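Local coordinates for protein beta-galactosidase (Marinomonas sp. ef1, PDB 6Y2K) that catalyses, as a cold-active GH42 beta-galactosidase working as a hexamer, the hydrolysis of terminal beta-D-galactose residues from beta-galactosides, at residues 32-37 with 59-64; 67-72 with 311-316; 172-177 with 188-193; 207-212 with 420-425. One frame throughout, in Å; residues are numbered along the deposited sequence. Where two conformers were deposited one is given.

Interaction 1. Residues 32-37 with 59-64; sequences VRVGEF and DILHSQ
The apolar part of this contact rests on three side chains: Leu61, near the C-terminal end of helix 52-63, spreads its two methyls over Val32 and Val34 of barrel strand 29-34. Leu61 CD2 lies 4.3 Å from Val32 CG1, and Leu61 CD1 is 4.3 Å from Val34 CG1, so each branch of the leucine serves one valine of the same strand face. The valines offer CG1 through different rotations: in Val32 it stands anti to the backbone N (chi1 -177°), in Val34 beside it (chi1 -55°). Val68 of the neighbouring strand also touches Leu61, and Met24 of helix 17-27 also touches Val32.

Arg33 points to the other side of the strand, and Glu36 in the loop that follows lies near it. Arg33 NH2 approaches Glu36 OE2 to 3.0 Å, but the oxygen sits well out of the guanidinium plane, so the attraction is of charge rather than a directed bond. Arg33 NH1 pairs with Glu314, and Glu36 OE2 is also held by Tyr8 OH.

The hydrogen bonding at the helix end is local: Ser63 OG donates to Ile60 O at 2.6 Å, tilted from the carbonyl plane.

The chemistry thus divides by strand face, as in other TIM barrels: aliphatic residues turn outward, and between these two segments the helix is seated by apolar packing, while the inward Arg33 joins a polar network inside the barrel.

Interaction 2. Residues 67-72 with 311-316; sequences KVILGT and WIMEQQ
The indole of Trp311 is approached obliquely by Ile69 CD1, which comes within 3.8 Å of CZ3 from the facing strand, while Met313 CE lies in the ring plane at its edge. Ile69 CG1 adds a second, looser touch on the same carbon, 4.1 Å from Trp311 CZ3. The polar corner of the ring is engaged elsewhere, NE1 bonding to Glu347 OE1, which helps to fix how the indole is turned.

Met313 and Ile69 meet tip to tip. Ile69 CD1 is 4.0 Å from Met313 SD, and Ile69 CG2 is 4.1 Å from Met313 CE. The thioether chain bends at both chi2 (66°) and chi3 (79°), which brings the sulfur and the methyl group together against the isoleucine.

Strands 67-71 and 310-315 are not neighbours in the eight-stranded sheet, so their side chains meet across the inside of the TIM barrel. Ser136 and Val240, on strands lying between them in the sheet, border the same cluster. An alanine in place of Ile69 would probably open a gap beside Trp311 CZ3 and leave the Met313 thioether with less to hold its bends.

Just beyond Met313, Glu314 OE1 bonds to Tyr267 OH. The chemistry therefore changes from one residue to the next: apolar groups fill this layer of the barrel interior by dispersion, next to a layer of charged and hydrogen-bonded groups.

Interaction 3. Residues 172-177 with 188-193; sequences EALNKA and RSFDEI
Leu174 of helix 171-178 sets its CD1 methyl against the edge of the Phe190 ring, close to the ring plane and 3.7 Å from CE1. The same methyl meets Ile193 tip to tip, with Leu174 CD1 and Ile193 CD1 3.6 Å apart. Leu174 CG stands anti to the backbone N (chi1 178°), extending the side chain from the helix to Phe190, which opens the short 3-10 segment, and Ile193, which follows it. Behind them, helix 154-168 closes the cluster through Ala165 on Phe190 and Leu164 on Ile193.

A polar frame holds the loop in shape. Glu192 folds back on Arg188 with both oxygens: Arg188 N donates to Glu192 OE1 at 2.9 Å in a nearly straight bond (170°), and Arg188 NE forms a salt bridge with Glu192 OE2, also at 2.9 Å. Both donors reach the carboxylate from above its plane, whereas the acceptor lies nearly within the guanidinium plane. Water 1 gives a hydrogen bond to Arg188 O at 2.9 Å and a weak one to Glu172 OE2, linking the loop to the helix.

Arg188 NH1 and Glu192 O also bond to Thr45 and Lys79 of a neighbouring subunit. The chemistry implies a division of labour: apolar packing, helped by a water bridge, joins helix to loop, and the buried carboxylate of Glu192 shapes the loop at a surface that meets another chain of the hexamer.

Interaction 4. Residues 207-212 with 420-425; sequences HRLDFQ and ACWSLD
Water 2 bridges the two helices, donating to Asp425 O at 2.8 Å and accepting from Arg208 NH1 at 2.9 Å, in the guanidinium plane. It sits at one side of a roughly antiparallel helix pair, with the segment axes at 147° and 9.8 Å apart at their closest, joining helix 205-233 of the TIM-barrel region to helix 418-426 of the trimerisation domain.

Most of the packing belongs to Trp422. Gln212 CG rests over one face of its indole in a CH-pi contact, 3.5 Å from the centroid of the five-membered ring and 11° off its normal. Gln212 CG is anti to the backbone N (chi1 -166°) and the chain bends at chi2, so the methylene meets the ring while NE2 bonds to Ala249 O. Trp422 NE1 in turn bonds to Thr248 O, so neighbouring carbonyls anchor both groups. A leucine in place of Trp422 would probably leave Gln212 CG without its aromatic face and Thr248 O without this donor.

Leu209 crosses the tryptophan at about a right angle. Its CD1 lies near the indole plane, 3.7 Å from Trp422 CB and 3.9 Å from the backbone N of Ser423.

In the fold
From the N terminus, interaction 1 closes first, a short loop that packs helix 52-63 on strand 29-34. Strand 67-71 follows directly and pairs with strand 29-34, so interactions 1 and 2 touch through the sheet, notably by Val34 O to Gly71 N at 2.8 Å. Interaction 2 then spans 238 residues to reach strand 310-315 across the barrel. Within that span interaction 3 opens and closes, pinning the loop after helix 171-178. Interaction 4 starts inside the span but ends beyond it, so it crosses interaction 2 and ties the barrel region to the trimerisation domain. Interactions 3 and 4, whose centres are about 18 Å apart, touch where Ile193 packs on His207.

Interaction 1. Residues 32-37 with 59-64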
loop_
_atom_site.group_PDB
_atom_site.type_symbol
_atom_site.label_atom_id
_atom_site.label_comp_id
_atom_site.label_asym_id
_atom_site.label_seq_id
_atom_site.Cartn_x
_atom_site.Cartn_y
_atom_site.Cartn_z
ATOM N N VAL A 32 -7.948 -38.933 36.912
ATOM C CA VAL A 32 -6.864 -38.083 37.399
ATOM C C VAL A 32 -5.520 -38.728 37.077
ATOM O O VAL A 32 -5.298 -39.892 37.430
ATOM C CB VAL A 32 -6.964 -37.861 38.923
ATOM C CG1 VAL A 32 -5.863 -36.916 39.410
ATOM C CG2 VAL A 32 -8.338 -37.321 39.293
ATOM N N ARG A 33 -4.624 -37.980 36.423
ATOM C CA ARG A 33 -3.275 -38.477 36.146
ATOM C C ARG A 33 -2.298 -37.990 37.221
ATOM O O ARG A 33 -2.326 -36.824 37.611
ATOM C CB ARG A 33 -2.793 -38.058 34.756
ATOM C CG ARG A 33 -1.518 -38.766 34.323
ATOM C CD ARG A 33 -0.890 -38.139 33.091
ATOM N NE ARG A 33 -0.450 -36.768 33.344
ATOM C CZ ARG A 33 0.062 -35.953 32.423
ATOM N NH1 ARG A 33 0.230 -36.359 31.165
ATOM N NH2 ARG A 33 0.414 -34.717 32.769
ATOM N N VAL A 34 -1.459 -38.900 37.716
ATOM C CA VAL A 34 -0.374 -38.551 38.644
ATOM C C VAL A 34 0.909 -39.341 38.356
ATOM O O VAL A 34 0.865 -40.404 37.732
ATOM C CB VAL A 34 -0.765 -38.789 40.131
ATOM C CG1 VAL A 34 -2.042 -38.036 40.489
ATOM C CG2 VAL A 34 -0.904 -40.271 40.447
ATOM N N GLY A 35 2.043 -38.797 38.809
ATOM C CA GLY A 35 3.280 -39.575 38.992
ATOM C C GLY A 35 4.421 -39.471 37.986
ATOM O O GLY A 35 5.549 -39.863 38.309
ATOM N N GLU A 36 4.163 -38.937 36.791
ATOM C CA GLU A 36 5.155 -38.997 35.692
ATOM C C GLU A 36 6.432 -38.153 35.879
ATOM O O GLU A 36 7.419 -38.388 35.180
ATOM C CB GLU A 36 4.500 -38.722 34.317
ATOM C CG GLU A 36 4.295 -37.257 33.899
ATOM C CD GLU A 36 3.200 -36.508 34.652
ATOM O OE1 GLU A 36 2.577 -37.054 35.602
ATOM O OE2 GLU A 36 2.959 -35.335 34.285
ATOM N N PHE A 37 6.424 -37.177 36.789
ATOM C CA PHE A 37 7.635 -36.399 37.090
ATOM C C PHE A 37 8.163 -36.595 38.519
ATOM O O PHE A 37 8.928 -35.758 39.013
ATOM C CB PHE A 37 7.386 -34.901 36.837
ATOM C CG PHE A 37 7.002 -34.564 35.414
ATOM C CD1 PHE A 37 7.799 -34.954 34.347
ATOM C CD2 PHE A 37 5.874 -33.796 35.151
ATOM C CE1 PHE A 37 7.457 -34.629 33.038
ATOM C CE2 PHE A 37 5.541 -33.449 33.851
ATOM C CZ PHE A 37 6.329 -33.866 32.793
ATOM N N ASP A 59 -5.158 -43.683 47.575
ATOM C CA ASP A 59 -6.306 -44.008 48.448
ATOM C C ASP A 59 -7.306 -42.852 48.551
ATOM O O ASP A 59 -8.510 -43.079 48.470
ATOM C CB ASP A 59 -5.856 -44.469 49.851
ATOM C CG ASP A 59 -5.287 -45.896 49.861
ATOM O OD1 ASP A 59 -5.388 -46.634 48.849
ATOM O OD2 ASP A 59 -4.729 -46.289 50.907
ATOM N N ILE A 60 -6.814 -41.623 48.695
ATOM C CA ILE A 60 -7.684 -40.444 48.772
ATOM C C ILE A 60 -8.487 -40.264 47.473
ATOM O O ILE A 60 -9.707 -40.066 47.516
ATOM C CB ILE A 60 -6.893 -39.165 49.146
ATOM C CG1 ILE A 60 -6.476 -39.238 50.625
ATOM C CG2 ILE A 60 -7.712 -37.894 48.895
ATOM C CD1 ILE A 60 -5.369 -38.289 51.023
ATOM N N LEU A 61 -7.804 -40.363 46.330
ATOM C CA LEU A 61 -8.457 -40.260 45.022
ATOM C C LEU A 61 -9.506 -41.370 44.833
ATOM O O LEU A 61 -10.614 -41.098 44.369
ATOM C CB LEU A 61 -7.420 -40.294 43.888
ATOM C CG LEU A 61 -6.441 -39.111 43.858
ATOM C CD1 LEU A 61 -5.266 -39.396 42.933
ATOM C CD2 LEU A 61 -7.153 -37.825 43.451
ATOM N N HIS A 62 -9.163 -42.602 45.214
ATOM C CA HIS A 62 -10.107 -43.726 45.157
ATOM C C HIS A 62 -11.357 -43.494 46.015
ATOM O O HIS A 62 -12.467 -43.799 45.583
ATOM C CB HIS A 62 -9.434 -45.026 45.591
ATOM C CG HIS A 62 -10.264 -46.245 45.344
ATOM N ND1 HIS A 62 -10.667 -46.628 44.080
ATOM C CD2 HIS A 62 -10.763 -47.174 46.195
ATOM C CE1 HIS A 62 -11.381 -47.737 44.166
ATOM N NE2 HIS A 62 -11.457 -48.088 45.438
ATOM N N SER A 63 -11.169 -42.934 47.207
ATOM C CA SER A 63 -12.276 -42.692 48.148
ATOM C C SER A 63 -13.332 -41.696 47.633
ATOM O O SER A 63 -14.473 -41.703 48.105
ATOM C CB SER A 63 -11.738 -42.212 49.495
ATOM O OG SER A 63 -11.314 -40.863 49.410
ATOM N N GLN A 64 -12.944 -40.847 46.678
ATOM C CA GLN A 64 -13.873 -39.936 46.008
ATOM C C GLN A 64 -14.405 -40.471 44.682
ATOM O O GLN A 64 -15.099 -39.752 43.973
ATOM C CB GLN A 64 -13.198 -38.572 45.807
ATOM C CG GLN A 64 -12.815 -37.912 47.116
ATOM C CD GLN A 64 -14.013 -37.655 48.011
ATOM O OE1 GLN A 64 -15.074 -37.242 47.539
ATOM N NE2 GLN A 64 -13.851 -37.888 49.304
#

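Interaction 2. Residues 67-72 with 311-316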
loop_
_atom_site.group_PDB
_atom_site.type_symbol
_atom_site.label_atom_id
_atom_site.label_comp_id
_atom_site.label_asym_id
_atom_site.label_seq_id
_atom_site.Cartn_x
_atom_site.Cartn_y
_atom_site.Cartn_z
ATOM N N LYS A 67 -10.871 -42.395 39.138
ATOM C CA LYS A 67 -10.048 -43.412 38.508
ATOM C C LYS A 67 -8.704 -42.807 38.141
ATOM O O LYS A 67 -8.658 -41.721 37.573
ATOM C CB LYS A 67 -10.727 -43.929 37.241
ATOM C CG LYS A 67 -11.993 -44.731 37.493
ATOM C CD LYS A 67 -12.468 -45.395 36.209
ATOM C CE LYS A 67 -13.495 -46.483 36.486
ATOM N NZ LYS A 67 -14.659 -45.950 37.248
ATOM N N VAL A 68 -7.613 -43.507 38.442
ATOM C CA VAL A 68 -6.276 -42.927 38.312
ATOM C C VAL A 68 -5.529 -43.457 37.090
ATOM O O VAL A 68 -5.555 -44.656 36.806
ATOM C CB VAL A 68 -5.441 -43.127 39.592
ATOM C CG1 VAL A 68 -4.003 -42.629 39.391
ATOM C CG2 VAL A 68 -6.100 -42.388 40.753
ATOM N N ILE A 69 -4.878 -42.534 36.375
ATOM C CA ILE A 69 -3.926 -42.852 35.319
ATOM C C ILE A 69 -2.551 -42.631 35.935
ATOM O O ILE A 69 -2.195 -41.497 36.245
ATOM C CB ILE A 69 -4.085 -41.924 34.086
ATOM C CG1 ILE A 69 -5.508 -41.990 33.507
ATOM C CG2 ILE A 69 -3.053 -42.271 33.012
ATOM C CD1 ILE A 69 -5.912 -40.753 32.721
ATOM N N LEU A 70 -1.781 -43.705 36.112
ATOM C CA LEU A 70 -0.493 -43.627 36.805
ATOM C C LEU A 70 0.617 -43.488 35.763
ATOM O O LEU A 70 0.735 -44.316 34.869
ATOM C CB LEU A 70 -0.250 -44.892 37.640
ATOM C CG LEU A 70 0.220 -44.779 39.091
ATOM C CD1 LEU A 70 0.820 -46.109 39.548
ATOM C CD2 LEU A 70 1.168 -43.620 39.367
ATOM N N GLY A 71 1.428 -42.445 35.873
ATOM C CA GLY A 71 2.544 -42.240 34.934
ATOM C C GLY A 71 3.858 -42.834 35.429
ATOM O O GLY A 71 4.238 -42.585 36.567
ATOM N N THR A 72 4.558 -43.600 34.584
ATOM C CA THR A 72 5.921 -44.015 34.901
ATOM C C THR A 72 6.797 -42.753 34.807
ATOM O O THR A 72 6.583 -41.926 33.921
ATOM C CB THR A 72 6.483 -45.151 33.999
ATOM O OG1 THR A 72 6.654 -44.707 32.643
ATOM C CG2 THR A 72 5.585 -46.369 34.045
ATOM N N TRP A 311 -7.957 -40.459 23.588
ATOM C CA TRP A 311 -8.109 -39.547 24.718
ATOM C C TRP A 311 -7.366 -38.245 24.414
ATOM O O TRP A 311 -6.469 -38.214 23.569
ATOM C CB TRP A 311 -7.497 -40.107 26.010
ATOM C CG TRP A 311 -8.080 -41.376 26.580
ATOM C CD1 TRP A 311 -9.178 -42.058 26.158
ATOM C CD2 TRP A 311 -7.580 -42.087 27.714
ATOM N NE1 TRP A 311 -9.388 -43.168 26.943
ATOM C CE2 TRP A 311 -8.420 -43.205 27.914
ATOM C CE3 TRP A 311 -6.497 -41.891 28.578
ATOM C CZ2 TRP A 311 -8.206 -44.134 28.946
ATOM C CZ3 TRP A 311 -6.280 -42.820 29.610
ATOM C CH2 TRP A 311 -7.142 -43.922 29.786
ATOM N N ILE A 312 -7.738 -37.177 25.112
ATOM C CA ILE A 312 -6.904 -35.989 25.202
ATOM C C ILE A 312 -6.368 -36.018 26.633
ATOM O O ILE A 312 -7.123 -35.810 27.578
ATOM C CB ILE A 312 -7.687 -34.682 24.917
ATOM C CG1 ILE A 312 -7.896 -34.479 23.406
ATOM C CG2 ILE A 312 -6.920 -33.461 25.441
ATOM C CD1 ILE A 312 -8.645 -35.576 22.683
ATOM N N MET A 313 -5.080 -36.324 26.789
ATOM C CA MET A 313 -4.455 -36.394 28.111
ATOM C C MET A 313 -4.217 -35.015 28.711
ATOM O O MET A 313 -4.267 -34.869 29.925
ATOM C CB MET A 313 -3.128 -37.147 28.047
ATOM C CG MET A 313 -2.531 -37.503 29.400
ATOM S SD MET A 313 -3.567 -38.699 30.282
ATOM C CE MET A 313 -3.090 -40.193 29.439
ATOM N N GLU A 314 -3.931 -34.019 27.866
ATOM C CA GLU A 314 -3.662 -32.648 28.320
ATOM C C GLU A 314 -4.403 -31.641 27.437
ATOM O O GLU A 314 -4.092 -31.499 26.252
ATOM C CB GLU A 314 -2.155 -32.342 28.295
ATOM C CG GLU A 314 -1.272 -33.281 29.120
ATOM C CD GLU A 314 0.209 -32.961 29.030
ATOM O OE1 GLU A 314 0.554 -31.884 28.508
ATOM O OE2 GLU A 314 1.048 -33.786 29.484
ATOM N N GLN A 315 -5.390 -30.956 28.015
ATOM C CA GLN A 315 -6.155 -29.922 27.310
ATOM C C GLN A 315 -5.856 -28.551 27.897
ATOM O O GLN A 315 -5.944 -28.361 29.126
ATOM C CB GLN A 315 -7.658 -30.198 27.421
ATOM C CG GLN A 315 -8.548 -29.231 26.644
ATOM C CD GLN A 315 -8.288 -29.281 25.145
ATOM O OE1 GLN A 315 -8.493 -30.318 24.510
ATOM N NE2 GLN A 315 -7.845 -28.161 24.575
ATOM N N GLN A 316 -5.528 -27.595 27.026
ATOM C CA GLN A 316 -5.290 -26.213 27.449
ATOM C C GLN A 316 -6.500 -25.675 28.215
ATOM O O GLN A 316 -7.605 -25.771 27.705
ATOM C CB GLN A 316 -5.022 -25.306 26.244
ATOM C CG GLN A 316 -4.648 -23.884 26.630
ATOM C CD GLN A 316 -4.029 -23.055 25.506
ATOM O OE1 GLN A 316 -3.847 -23.523 24.369
ATOM N NE2 GLN A 316 -3.703 -21.804 25.827
#

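Interaction 3. Residues 172-177 with 188-193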
loop_
_atom_site.group_PDB
_atom_site.type_symbol
_atom_site.label_atom_id
_atom_site.label_comp_id
_atom_site.label_asym_id
_atom_site.label_seq_id
_atom_site.Cartn_x
_atom_site.Cartn_y
_atom_site.Cartn_z
ATOM N N GLU A 172 27.622 -54.659 1.642
ATOM C CA GLU A 172 27.489 -54.633 0.184
ATOM C C GLU A 172 26.045 -54.300 -0.208
ATOM O O GLU A 172 25.805 -53.448 -1.081
ATOM C CB GLU A 172 27.916 -55.983 -0.439
ATOM C CG GLU A 172 29.430 -56.254 -0.474
ATOM C CD GLU A 172 30.105 -56.491 0.896
ATOM O OE1 GLU A 172 29.481 -57.093 1.813
ATOM O OE2 GLU A 172 31.280 -56.054 1.054
ATOM N N ALA A 173 25.092 -54.953 0.456
ATOM C CA ALA A 173 23.671 -54.699 0.233
ATOM C C ALA A 173 23.266 -53.275 0.614
ATOM O O ALA A 173 22.463 -52.651 -0.087
ATOM C CB ALA A 173 22.812 -55.709 0.989
ATOM N N LEU A 174 23.824 -52.767 1.714
ATOM C CA LEU A 174 23.588 -51.385 2.127
ATOM C C LEU A 174 24.137 -50.397 1.085
ATOM O O LEU A 174 23.443 -49.427 0.734
ATOM C CB LEU A 174 24.198 -51.126 3.510
ATOM C CG LEU A 174 24.092 -49.711 4.113
ATOM C CD1 LEU A 174 24.126 -49.774 5.638
ATOM C CD2 LEU A 174 25.176 -48.777 3.560
ATOM N N ASN A 175 25.360 -50.634 0.598
ATOM C CA ASN A 175 25.984 -49.742 -0.394
ATOM C C ASN A 175 25.160 -49.676 -1.679
ATOM O O ASN A 175 25.036 -48.607 -2.287
ATOM C CB ASN A 175 27.428 -50.158 -0.728
ATOM C CG ASN A 175 28.415 -49.840 0.387
ATOM O OD1 ASN A 175 28.305 -48.814 1.087
ATOM N ND2 ASN A 175 29.422 -50.708 0.535
ATOM N N LYS A 176 24.575 -50.811 -2.068
ATOM C CA LYS A 176 23.716 -50.862 -3.240
ATOM C C LYS A 176 22.400 -50.110 -3.017
ATOM O O LYS A 176 21.969 -49.339 -3.881
ATOM C CB LYS A 176 23.428 -52.311 -3.641
ATOM C CG LYS A 176 22.856 -52.435 -5.048
ATOM C CD LYS A 176 22.338 -53.840 -5.340
ATOM C CE LYS A 176 21.534 -53.857 -6.632
ATOM N NZ LYS A 176 21.084 -55.237 -6.963
ATOM N N ALA A 177 21.772 -50.351 -1.867
ATOM C CA ALA A 177 20.526 -49.673 -1.491
ATOM C C ALA A 177 20.658 -48.143 -1.350
ATOM O O ALA A 177 19.753 -47.412 -1.748
ATOM C CB ALA A 177 19.971 -50.280 -0.207
ATOM N N ARG A 188 33.337 -50.170 3.702
ATOM C CA ARG A 188 33.889 -51.526 3.766
ATOM C C ARG A 188 33.178 -52.406 4.796
ATOM O O ARG A 188 33.237 -53.638 4.711
ATOM C CB ARG A 188 35.372 -51.479 4.135
ATOM C CG ARG A 188 36.262 -50.747 3.145
ATOM C CD ARG A 188 37.730 -51.014 3.453
ATOM N NE ARG A 188 38.085 -50.617 4.817
ATOM C CZ ARG A 188 39.182 -51.004 5.470
ATOM N NH1 ARG A 188 40.080 -51.803 4.897
ATOM N NH2 ARG A 188 39.391 -50.576 6.712
ATOM N N SER A 189 32.554 -51.774 5.791
ATOM C CA SER A 189 31.889 -52.478 6.878
ATOM C C SER A 189 30.874 -51.551 7.549
ATOM O O SER A 189 30.926 -50.328 7.383
ATOM C CB SER A 189 32.925 -52.923 7.919
ATOM O OG SER A 189 33.546 -51.794 8.546
ATOM N N PHE A 190 29.968 -52.124 8.328
ATOM C CA PHE A 190 29.013 -51.307 9.074
ATOM C C PHE A 190 29.708 -50.364 10.050
ATOM O O PHE A 190 29.237 -49.241 10.226
ATOM C CB PHE A 190 27.988 -52.173 9.795
ATOM C CG PHE A 190 27.087 -52.934 8.861
ATOM C CD1 PHE A 190 26.167 -52.261 8.067
ATOM C CD2 PHE A 190 27.153 -54.321 8.776
ATOM C CE1 PHE A 190 25.325 -52.950 7.205
ATOM C CE2 PHE A 190 26.316 -55.015 7.910
ATOM C CZ PHE A 190 25.402 -54.328 7.123
ATOM N N ASP A 191 30.842 -50.780 10.627
ATOM C CA ASP A 191 31.557 -49.975 11.627
ATOM C C ASP A 191 32.341 -48.787 11.042
ATOM O O ASP A 191 32.948 -48.022 11.784
ATOM C CB ASP A 191 32.480 -50.865 12.476
ATOM C CG ASP A 191 31.703 -51.817 13.383
ATOM O OD1 ASP A 191 30.484 -51.611 13.598
ATOM O OD2 ASP A 191 32.317 -52.773 13.886
ATOM N N GLU A 192 32.342 -48.644 9.711
ATOM C CA GLU A 192 32.844 -47.425 9.065
ATOM C C GLU A 192 31.779 -46.321 8.986
ATOM O O GLU A 192 32.120 -45.150 8.788
ATOM C CB GLU A 192 33.379 -47.708 7.659
ATOM C CG GLU A 192 34.750 -48.368 7.638
ATOM C CD GLU A 192 35.397 -48.370 6.260
ATOM O OE1 GLU A 192 34.688 -48.161 5.245
ATOM O OE2 GLU A 192 36.630 -48.585 6.195
ATOM N N ILE A 193 30.505 -46.691 9.123
ATOM C CA ILE A 193 29.402 -45.761 8.929
ATOM C C ILE A 193 29.306 -44.841 10.151
ATOM O O ILE A 193 29.379 -45.300 11.289
ATOM C CB ILE A 193 28.061 -46.498 8.690
ATOM C CG1 ILE A 193 28.146 -47.366 7.417
ATOM C CG2 ILE A 193 26.925 -45.492 8.571
ATOM C CD1 ILE A 193 26.973 -48.293 7.194
HETATM O O HOH W 1 34.194 -55.312 2.559
#

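Interaction 4. Residues 207-212 with 420-425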
loop_
_atom_site.group_PDB
_atom_site.type_symbol
_atom_site.label_atom_id
_atom_site.label_comp_id
_atom_site.label_asym_id
_atom_site.label_seq_id
_atom_site.Cartn_x
_atom_site.Cartn_y
_atom_site.Cartn_z
ATOM N N HIS A 207 20.921 -42.486 3.910
ATOM C CA HIS A 207 21.587 -42.467 5.210
ATOM C C HIS A 207 20.707 -41.769 6.250
ATOM O O HIS A 207 20.483 -42.295 7.345
ATOM C CB HIS A 207 22.940 -41.755 5.024
ATOM C CG HIS A 207 23.810 -41.708 6.241
ATOM N ND1 HIS A 207 25.001 -41.012 6.254
ATOM C CD2 HIS A 207 23.680 -42.255 7.474
ATOM C CE1 HIS A 207 25.565 -41.137 7.442
ATOM N NE2 HIS A 207 24.785 -41.884 8.200
ATOM N N ARG A 208 20.192 -40.597 5.891
ATOM C CA ARG A 208 19.364 -39.823 6.811
ATOM C C ARG A 208 18.023 -40.496 7.086
ATOM O O ARG A 208 17.534 -40.444 8.222
ATOM C CB ARG A 208 19.147 -38.407 6.281
ATOM C CG ARG A 208 20.426 -37.573 6.225
ATOM C CD ARG A 208 20.211 -36.248 5.508
ATOM N NE ARG A 208 19.260 -35.398 6.217
ATOM C CZ ARG A 208 18.589 -34.373 5.694
ATOM N NH1 ARG A 208 17.747 -33.692 6.474
ATOM N NH2 ARG A 208 18.701 -34.042 4.410
ATOM N N LEU A 209 17.434 -41.120 6.064
ATOM C CA LEU A 209 16.144 -41.799 6.232
ATOM C C LEU A 209 16.243 -43.052 7.122
ATOM O O LEU A 209 15.429 -43.235 8.047
ATOM C CB LEU A 209 15.522 -42.141 4.870
ATOM C CG LEU A 209 14.129 -42.770 4.899
ATOM C CD1 LEU A 209 13.137 -41.926 5.686
ATOM C CD2 LEU A 209 13.614 -42.988 3.487
ATOM N N ASP A 210 17.224 -43.908 6.841
ATOM C CA ASP A 210 17.508 -45.068 7.706
ATOM C C ASP A 210 17.859 -44.643 9.141
ATOM O O ASP A 210 17.443 -45.313 10.101
ATOM C CB ASP A 210 18.628 -45.945 7.125
ATOM C CG ASP A 210 18.129 -46.961 6.099
ATOM O OD1 ASP A 210 16.904 -47.146 5.922
ATOM O OD2 ASP A 210 18.992 -47.609 5.476
ATOM N N PHE A 211 18.577 -43.527 9.295
ATOM C CA PHE A 211 18.857 -43.005 10.633
ATOM C C PHE A 211 17.569 -42.619 11.377
ATOM O O PHE A 211 17.404 -42.968 12.557
ATOM C CB PHE A 211 19.849 -41.833 10.599
ATOM C CG PHE A 211 20.267 -41.373 11.961
ATOM C CD1 PHE A 211 20.965 -42.227 12.802
ATOM C CD2 PHE A 211 19.941 -40.102 12.419
ATOM C CE1 PHE A 211 21.341 -41.823 14.072
ATOM C CE2 PHE A 211 20.327 -39.685 13.685
ATOM C CZ PHE A 211 21.020 -40.552 14.513
ATOM N N GLN A 212 16.655 -41.925 10.689
ATOM C CA GLN A 212 15.365 -41.552 11.279
ATOM C C GLN A 212 14.572 -42.784 11.680
ATOM O O GLN A 212 13.999 -42.831 12.763
ATOM C CB GLN A 212 14.525 -40.707 10.313
ATOM C CG GLN A 212 13.336 -40.003 10.960
ATOM C CD GLN A 212 13.672 -38.632 11.533
ATOM O OE1 GLN A 212 14.523 -37.923 11.009
ATOM N NE2 GLN A 212 12.986 -38.248 12.602
ATOM N N ALA A 420 6.783 -41.474 4.878
ATOM C CA ALA A 420 6.672 -40.471 3.809
ATOM C C ALA A 420 7.049 -39.076 4.319
ATOM O O ALA A 420 7.782 -38.346 3.652
ATOM C CB ALA A 420 5.264 -40.450 3.220
ATOM N N CYS A 421 6.559 -38.728 5.506
ATOM C CA CYS A 421 6.916 -37.457 6.148
ATOM C C CYS A 421 8.434 -37.263 6.263
ATOM O O CYS A 421 8.964 -36.210 5.892
ATOM C CB CYS A 421 6.273 -37.356 7.532
ATOM S SG CYS A 421 6.378 -35.711 8.248
ATOM N N TRP A 422 9.130 -38.293 6.740
ATOM C CA TRP A 422 10.593 -38.262 6.875
ATOM C C TRP A 422 11.280 -38.104 5.514
ATOM O O TRP A 422 12.156 -37.250 5.351
ATOM C CB TRP A 422 11.118 -39.523 7.576
ATOM C CG TRP A 422 10.483 -39.805 8.911
ATOM C CD1 TRP A 422 9.964 -38.892 9.780
ATOM C CD2 TRP A 422 10.338 -41.086 9.542
ATOM N NE1 TRP A 422 9.479 -39.526 10.901
ATOM C CE2 TRP A 422 9.701 -40.870 10.783
ATOM C CE3 TRP A 422 10.677 -42.391 9.176
ATOM C CZ2 TRP A 422 9.410 -41.914 11.668
ATOM C CZ3 TRP A 422 10.379 -43.436 10.055
ATOM C CH2 TRP A 422 9.749 -43.185 11.288
ATOM N N SER A 423 10.863 -38.911 4.543
ATOM C CA SER A 423 11.391 -38.836 3.185
ATOM C C SER A 423 11.269 -37.419 2.604
ATOM O O SER A 423 12.264 -36.819 2.183
ATOM C CB SER A 423 10.682 -39.848 2.274
ATOM O OG SER A 423 11.057 -39.639 0.914
ATOM N N LEU A 424 10.055 -36.880 2.638
ATOM C CA LEU A 424 9.775 -35.561 2.073
ATOM C C LEU A 424 10.428 -34.396 2.849
ATOM O O LEU A 424 10.772 -33.379 2.256
ATOM C CB LEU A 424 8.257 -35.364 1.948
ATOM C CG LEU A 424 7.590 -36.364 0.984
ATOM C CD1 LEU A 424 6.113 -36.518 1.289
ATOM C CD2 LEU A 424 7.761 -35.942 -0.455
ATOM N N ASP A 425 10.578 -34.531 4.165
ATOM C CA ASP A 425 11.305 -33.527 4.964
ATOM C C ASP A 425 12.815 -33.554 4.692
ATOM O O ASP A 425 13.490 -32.533 4.825
ATOM C CB ASP A 425 11.085 -33.750 6.470
ATOM C CG ASP A 425 9.714 -33.304 6.956
ATOM O OD1 ASP A 425 8.951 -32.637 6.207
ATOM O OD2 ASP A 425 9.418 -33.620 8.131
HETATM O O HOH W 2 16.089 -31.621 5.394
#